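Local coordinates for dual specificity protein phosphatase 18 (Homo sapiens, PDB 2ESB) that removes phosphate from phosphotyrosine and, less readily, phosphothreonine in MAP-kinase peptides, as a dual-specificity member of the protein-tyrosine phosphatase family, at residues S18-Q22 with N31-A35; N51-E55 with R110-L114; V54-N58 with L102-A106. All blocks are in the same frame, centred on the assembly; numbering follows the deposited sequence.

Interaction 1: residues S18-Q22 with N31-A35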
loop_
_atom_site.group_PDB
_atom_site.type_symbol
_atom_site.label_atom_id
_atom_site.label_comp_id
_atom_site.label_asym_id
_atom_site.label_seq_id
_atom_site.Cartn_x
_atom_site.Cartn_y
_atom_site.Cartn_z
ATOM N N SER A 18 -15.093 7.933 -3.362
ATOM C CA SER A 18 -14.771 6.475 -3.324
ATOM C C SER A 18 -14.332 5.959 -4.687
ATOM O O SER A 18 -15.024 5.157 -5.311
ATOM C CB SER A 18 -15.981 5.676 -2.831
ATOM O OG SER A 18 -16.248 5.949 -1.464
ATOM N N GLY A 19 -13.174 6.427 -5.142
ATOM C CA GLY A 19 -12.655 5.992 -6.425
ATOM C C GLY A 19 -11.324 5.272 -6.292
ATOM O O GLY A 19 -10.829 5.052 -5.187
ATOM N N LEU A 20 -10.741 4.901 -7.423
ATOM C CA LEU A 20 -9.459 4.214 -7.429
ATOM C C LEU A 20 -8.334 5.186 -7.744
ATOM O O LEU A 20 -8.377 5.884 -8.755
ATOM C CB LEU A 20 -9.454 3.102 -8.476
ATOM C CG LEU A 20 -9.913 1.699 -8.081
ATOM C CD1 LEU A 20 -11.190 1.748 -7.262
ATOM C CD2 LEU A 20 -10.101 0.881 -9.352
ATOM N N SER A 21 -7.336 5.237 -6.872
ATOM C CA SER A 21 -6.182 6.095 -7.099
ATOM C C SER A 21 -5.130 5.267 -7.834
ATOM O O SER A 21 -4.572 4.319 -7.282
ATOM C CB SER A 21 -5.616 6.595 -5.771
ATOM O OG SER A 21 -6.609 7.278 -5.015
ATOM N N GLN A 22 -4.854 5.615 -9.086
ATOM C CA GLN A 22 -3.865 4.863 -9.832
ATOM C C GLN A 22 -2.450 5.252 -9.405
ATOM O O GLN A 22 -2.108 6.432 -9.366
ATOM C CB GLN A 22 -4.045 5.074 -11.338
ATOM C CG GLN A 22 -3.059 4.229 -12.147
ATOM C CD GLN A 22 -3.427 4.108 -13.620
ATOM O OE1 GLN A 22 -4.081 4.972 -14.184
ATOM N NE2 GLN A 22 -2.982 3.033 -14.246
ATOM N N ASN A 31 -10.324 2.824 -1.045
ATOM C CA ASN A 31 -10.924 2.532 0.245
ATOM C C ASN A 31 -11.779 1.271 0.056
ATOM O O ASN A 31 -11.807 0.687 -1.036
ATOM C CB ASN A 31 -11.778 3.710 0.731
ATOM C CG ASN A 31 -12.978 3.957 -0.145
ATOM O OD1 ASN A 31 -13.156 3.305 -1.173
ATOM N ND2 ASN A 31 -13.818 4.907 0.256
ATOM N N GLY A 32 -12.468 0.845 1.113
ATOM C CA GLY A 32 -13.279 -0.356 1.029
ATOM C C GLY A 32 -14.515 -0.269 0.156
ATOM O O GLY A 32 -14.970 -1.278 -0.383
ATOM N N VAL A 33 -15.077 0.927 0.020
ATOM C CA VAL A 33 -16.263 1.091 -0.805
ATOM C C VAL A 33 -15.967 0.801 -2.276
ATOM O O VAL A 33 -16.652 0.007 -2.930
ATOM C CB VAL A 33 -16.811 2.523 -0.713
ATOM C CG1 VAL A 33 -18.072 2.642 -1.555
ATOM C CG2 VAL A 33 -17.086 2.885 0.737
ATOM N N ALA A 34 -14.938 1.460 -2.787
ATOM C CA ALA A 34 -14.548 1.318 -4.176
ATOM C C ALA A 34 -14.160 -0.108 -4.510
ATOM O O ALA A 34 -14.425 -0.586 -5.611
ATOM C CB ALA A 34 -13.391 2.262 -4.478
ATOM N N ALA A 35 -13.545 -0.781 -3.542
ATOM C CA ALA A 35 -13.073 -2.146 -3.715
ATOM C C ALA A 35 -14.173 -3.161 -4.029
ATOM O O ALA A 35 -13.886 -4.249 -4.510
ATOM C CB ALA A 35 -12.305 -2.579 -2.470
HETATM O O HOH W 1 -11.051 5.472 -2.611
#
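The methyl of Ala-34 fills the close-packed half of this contact: its CB lies 3.4 Å from the backbone O of Ser-18 and 3.6 Å from CD1 of Leu-20, the branch that bends across to the turn. The looser half lies toward solvent, where exposed Ser-18 meets Asn-31 and Val-33. Asn-31 ND2 donates to Ser-18 OG over 3.2 Å, nearly straight at 169° and in the plane of the amide, while Val-33 CB rests 3.6 Å from the same hydroxyl oxygen. The other end of that amide holds the turn together. With CG of Asn-31 lodged between its own N and carbonyl carbon (chi1 65°), OD1 folds back to accept from Ala-34 N at 3.0 Å, an Asx motif that fixes the rotation of the amide. A water bridges the two segments as well, donating to Gly-19 O at 2.6 Å and accepting from Asn-31 N. The contact thus ties the approach to edge strand 21-24 to the turn between strand 27-30 and helix 38-43; Met-40 of that helix touches both Leu-20 and Ala-34, and Leu-20 also reaches Leu-101 of strand 100-103.

Interaction 2: residues N51-E55 with R110-L114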
loop_
_atom_site.group_PDB
_atom_site.type_symbol
_atom_site.label_atom_id
_atom_site.label_comp_id
_atom_site.label_asym_id
_atom_site.label_seq_id
_atom_site.Cartn_x
_atom_site.Cartn_y
_atom_site.Cartn_z
ATOM N N ASN A 51 -6.853 -7.172 -0.198
ATOM C CA ASN A 51 -7.523 -6.542 0.926
ATOM C C ASN A 51 -6.589 -6.573 2.126
ATOM O O ASN A 51 -6.370 -7.618 2.741
ATOM C CB ASN A 51 -8.834 -7.313 1.177
ATOM C CG ASN A 51 -9.611 -6.830 2.394
ATOM O OD1 ASN A 51 -9.123 -6.060 3.221
ATOM N ND2 ASN A 51 -10.835 -7.320 2.517
ATOM N N VAL A 52 -6.026 -5.413 2.455
ATOM C CA VAL A 52 -5.108 -5.321 3.575
ATOM C C VAL A 52 -5.857 -4.892 4.838
ATOM O O VAL A 52 -5.707 -3.772 5.323
ATOM C CB VAL A 52 -3.958 -4.317 3.272
ATOM C CG1 VAL A 52 -2.816 -4.537 4.242
ATOM C CG2 VAL A 52 -3.470 -4.492 1.836
ATOM N N SER A 53 -6.681 -5.787 5.363
ATOM C CA SER A 53 -7.444 -5.479 6.574
ATOM C C SER A 53 -7.971 -6.758 7.195
ATOM O O SER A 53 -8.050 -7.798 6.547
ATOM C CB SER A 53 -8.651 -4.604 6.250
ATOM O OG SER A 53 -9.703 -5.422 5.757
ATOM N N VAL A 54 -8.357 -6.660 8.456
ATOM C CA VAL A 54 -8.921 -7.790 9.155
ATOM C C VAL A 54 -10.433 -7.716 8.997
ATOM O O VAL A 54 -11.102 -8.724 8.785
ATOM C CB VAL A 54 -8.619 -7.712 10.674
ATOM C CG1 VAL A 54 -9.298 -8.856 11.403
ATOM C CG2 VAL A 54 -7.122 -7.763 10.908
ATOM N N GLU A 55 -10.944 -6.493 9.053
ATOM C CA GLU A 55 -12.378 -6.241 9.064
ATOM C C GLU A 55 -13.191 -6.021 7.790
ATOM O O GLU A 55 -14.405 -6.205 7.811
ATOM C CB GLU A 55 -12.642 -5.069 10.023
ATOM C CG GLU A 55 -12.404 -3.672 9.425
ATOM C CD GLU A 55 -10.940 -3.238 9.417
ATOM O OE1 GLU A 55 -10.040 -4.078 9.639
ATOM O OE2 GLU A 55 -10.691 -2.037 9.185
ATOM N N ARG A 110 -2.929 1.182 5.974
ATOM C CA ARG A 110 -2.514 -0.178 5.627
ATOM C C ARG A 110 -2.155 -0.437 4.159
ATOM O O ARG A 110 -1.037 -0.887 3.859
ATOM C CB ARG A 110 -3.594 -1.165 6.088
ATOM C CG ARG A 110 -3.639 -1.319 7.611
ATOM C CD ARG A 110 -4.849 -2.119 8.071
ATOM N NE ARG A 110 -6.085 -1.343 7.952
ATOM C CZ ARG A 110 -7.260 -1.742 8.429
ATOM N NH1 ARG A 110 -7.363 -2.904 9.055
ATOM N NH2 ARG A 110 -8.329 -0.973 8.295
ATOM N N SER A 111 -3.078 -0.174 3.236
ATOM C CA SER A 111 -2.760 -0.414 1.827
ATOM C C SER A 111 -1.635 0.521 1.360
ATOM O O SER A 111 -0.774 0.129 0.567
ATOM C CB SER A 111 -4.017 -0.247 0.944
ATOM O OG SER A 111 -4.639 1.023 1.122
ATOM N N ALA A 112 -1.624 1.748 1.869
ATOM C CA ALA A 112 -0.597 2.708 1.475
ATOM C C ALA A 112 0.805 2.217 1.826
ATOM O O ALA A 112 1.739 2.375 1.042
ATOM C CB ALA A 112 -0.859 4.064 2.129
ATOM N N ALA A 113 0.950 1.614 2.999
ATOM C CA ALA A 113 2.251 1.110 3.431
ATOM C C ALA A 113 2.757 0.006 2.511
ATOM O O ALA A 113 3.948 -0.036 2.176
ATOM C CB ALA A 113 2.166 0.594 4.871
ATOM N N LEU A 114 1.869 -0.895 2.095
ATOM C CA LEU A 114 2.303 -1.970 1.201
ATOM C C LEU A 114 2.690 -1.396 -0.159
ATOM O O LEU A 114 3.616 -1.886 -0.814
ATOM C CB LEU A 114 1.210 -3.033 1.038
ATOM C CG LEU A 114 0.979 -3.899 2.285
ATOM C CD1 LEU A 114 0.152 -5.109 1.924
ATOM C CD2 LEU A 114 2.313 -4.368 2.850
#
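Arg-110 meets Glu-55 end-on, with NH1 and NH2 each taking one carboxylate oxygen. NH2 donates to OE2 of Glu-55 at 2.7 Å, nearly straight at 171°, and NH1 to OE1 of Glu-55 at 3.0 Å; both oxygens are met on their syn sides. The carboxylate and guanidinium planes lie 22° apart, close to coplanar, so the two bonds form a bidentate, end-on salt bridge that fixes how the guanidinium is turned. Glu-55 reaches it by doubling back, its chain bent at chi2 (-81°). Over one face of the guanidinium sits Ser-53 CB, 3.5 Å from NH1 and offset toward the rim. Nearer the helix, the aliphatic part of Arg-110 slides past Val-52 in the opposite direction, bringing CD to 3.3 Å from Val-52 O.

Arg-110 opens helix 110-122 directly after the phosphate-binding loop, and is the arginine of the CX5R signature that begins at Cys-104, the predicted nucleophile. As in other protein-tyrosine phosphatases, this side chain probably binds the substrate phosphate; here its NE forms a salt bridge with the sulfonate of a buffer molecule, while NH1 also donates to Val-71 O. Replacing the arginine by an alanine would probably leave the Glu-55 carboxylate without its cationic mate and deprive the loop of the charge that pairs with the bound anion.

One turn further along the helix the contact becomes apolar. Val-52 and Leu-114 reach toward each other tip to tip, CD1 of Leu-114 resting 3.7 Å from CG2 of Val-52 and almost as near its other methyl. Leu-114 also packs on Phe-83 and Ile-86 of helix 83-95, and Val-52 leans on Leu-102 of the central strand.

Interaction 3: residues V54-N58 with L102-A106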
loop_
_atom_site.group_PDB
_atom_site.type_symbol
_atom_site.label_atom_id
_atom_site.label_comp_id
_atom_site.label_asym_id
_atom_site.label_seq_id
_atom_site.Cartn_x
_atom_site.Cartn_y
_atom_site.Cartn_z
ATOM N N VAL A 54 -8.357 -6.660 8.456
ATOM C CA VAL A 54 -8.921 -7.790 9.155
ATOM C C VAL A 54 -10.433 -7.716 8.997
ATOM O O VAL A 54 -11.102 -8.724 8.785
ATOM C CB VAL A 54 -8.619 -7.712 10.674
ATOM C CG1 VAL A 54 -9.298 -8.856 11.403
ATOM C CG2 VAL A 54 -7.122 -7.763 10.908
ATOM N N GLU A 55 -10.944 -6.493 9.053
ATOM C CA GLU A 55 -12.378 -6.241 9.064
ATOM C C GLU A 55 -13.191 -6.021 7.790
ATOM O O GLU A 55 -14.405 -6.205 7.811
ATOM C CB GLU A 55 -12.642 -5.069 10.023
ATOM C CG GLU A 55 -12.404 -3.672 9.425
ATOM C CD GLU A 55 -10.940 -3.238 9.417
ATOM O OE1 GLU A 55 -10.040 -4.078 9.639
ATOM O OE2 GLU A 55 -10.691 -2.037 9.185
ATOM N N VAL A 56 -12.559 -5.625 6.691
ATOM C CA VAL A 56 -13.306 -5.383 5.459
ATOM C C VAL A 56 -13.627 -6.669 4.707
ATOM O O VAL A 56 -12.754 -7.511 4.481
ATOM C CB VAL A 56 -12.524 -4.428 4.517
ATOM C CG1 VAL A 56 -13.359 -4.096 3.279
ATOM C CG2 VAL A 56 -12.146 -3.157 5.273
ATOM N N VAL A 57 -14.890 -6.820 4.328
ATOM C CA VAL A 57 -15.324 -7.994 3.581
ATOM C C VAL A 57 -15.434 -7.652 2.091
ATOM O O VAL A 57 -15.997 -6.620 1.729
ATOM C CB VAL A 57 -16.700 -8.483 4.069
ATOM C CG1 VAL A 57 -17.266 -9.512 3.071
ATOM C CG2 VAL A 57 -16.572 -9.069 5.478
ATOM N N ASN A 58 -14.885 -8.508 1.233
ATOM C CA ASN A 58 -14.972 -8.297 -0.215
ATOM C C ASN A 58 -16.149 -9.054 -0.829
ATOM O O ASN A 58 -16.459 -10.175 -0.414
ATOM C CB ASN A 58 -13.721 -8.830 -0.937
ATOM C CG ASN A 58 -12.514 -7.940 -0.777
ATOM O OD1 ASN A 58 -11.509 -8.344 -0.207
ATOM N ND2 ASN A 58 -12.609 -6.716 -1.293
ATOM N N LEU A 102 -4.893 -2.497 -4.369
ATOM C CA LEU A 102 -4.559 -2.690 -2.968
ATOM C C LEU A 102 -5.573 -1.812 -2.246
ATOM O O LEU A 102 -5.706 -0.649 -2.598
ATOM C CB LEU A 102 -3.176 -2.123 -2.642
ATOM C CG LEU A 102 -1.929 -2.982 -2.743
ATOM C CD1 LEU A 102 -0.702 -2.087 -2.529
ATOM C CD2 LEU A 102 -2.002 -4.105 -1.694
ATOM N N HIS A 103 -6.279 -2.344 -1.250
ATOM C CA HIS A 103 -7.219 -1.525 -0.488
ATOM C C HIS A 103 -7.265 -1.974 0.968
ATOM O O HIS A 103 -6.829 -3.070 1.320
ATOM C CB HIS A 103 -8.635 -1.602 -1.077
ATOM C CG HIS A 103 -9.395 -2.835 -0.684
ATOM N ND1 HIS A 103 -10.154 -2.909 0.466
ATOM C CD2 HIS A 103 -9.529 -4.037 -1.300
ATOM C CE1 HIS A 103 -10.726 -4.098 0.538
ATOM N NE2 HIS A 103 -10.365 -4.802 -0.521
ATOM N N CYS A 104 -7.764 -1.096 1.821
ATOM C CA CYS A 104 -7.941 -1.423 3.223
ATOM C C CYS A 104 -9.309 -0.814 3.543
ATOM O O CYS A 104 -10.206 -0.867 2.689
ATOM C CB CYS A 104 -6.785 -0.870 4.084
ATOM S SG CYS A 104 -6.293 0.855 3.834
ATOM N N ALA A 105 -9.515 -0.259 4.730
ATOM C CA ALA A 105 -10.830 0.314 5.009
ATOM C C ALA A 105 -10.953 1.711 4.408
ATOM O O ALA A 105 -11.919 2.009 3.701
ATOM C CB ALA A 105 -11.094 0.352 6.526
ATOM N N ALA A 106 -9.966 2.564 4.662
ATOM C CA ALA A 106 -10.007 3.934 4.141
ATOM C C ALA A 106 -9.001 4.215 3.028
ATOM O O ALA A 106 -9.034 5.281 2.432
ATOM C CB ALA A 106 -9.777 4.921 5.285
#
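His-103 meets Val-56 and Asn-58 of the 54-58 loop at the end of strand 100-103, its imidazole bonded at both nitrogens. Its CB points toward the loop. With CG set between the backbone N and the carbonyl carbon (chi1 80°) and the ring turned about CB-CG, ND1 comes within bonding distance of Cys-104 O. It donates to that oxygen at 3.0 Å, nearly straight at 170° and in the ring plane. On the other side of the ring CD2 packs against Ala-35, in the turn after strand 27-30. CE1 comes next: Val-56 CG1 approaches it at the ring edge, 3.8 Å away. At the tip, NE2 accepts from Asn-58 ND2 over 3.0 Å; the donor stands 29° out of the imidazole plane, and the amide and ring planes are almost perpendicular.

Val-56 sets its second methyl elsewhere, CG2 lying 3.7 Å from Ala-105 CA and close to that residue's CB. Ala-105 CB also touches Glu-55 OE2 at 3.6 Å, an oxygen whose main partner is Arg-110. The oxygen of the Asn-58 amide, OD1, accepts from Asn-51 ND2, which also donates to Val-56 O, so the loop is tied to strand 48-51.

His-103 immediately precedes the phosphate-binding loop of the phosphatase signature, which Cys-104, the predicted phosphocysteine residue, opens and to which Ala-105 and Ala-106 belong; the backbone N of Ala-106 donates to the sulfonate of a bound buffer molecule. The histidine donates at ND1 and accepts at NE2, a pattern consistent with a proton on ND1 and a lone pair at NE2. By engaging Cys-104 O, its ring is likely to help set the peptide that follows the cysteine, while Asn-58 fixes the ring from the loop.

The three contacts gather around the catalytic end of the mixed sheet. Interaction 1 comes first along the chain and joins the segment leading into strand 21-24 to the turn after strand 27-30; interactions 2 and 3 begin from the same loop after strand 48-51, sharing Val-54 and Glu-55. The centres of interactions 2 and 3 lie about 6 Å apart, those of 1 and 3 about 10 Å, and those of 1 and 2 about 13 Å. Interaction 3 is the link: Gly-32 N probably bonds to Ala-105 O on one flank, and Val-52 N to His-103 O on the other. The phosphate-binding loop, between strand 100-103 and helix 110-122, is thus bordered by both neighbouring turns.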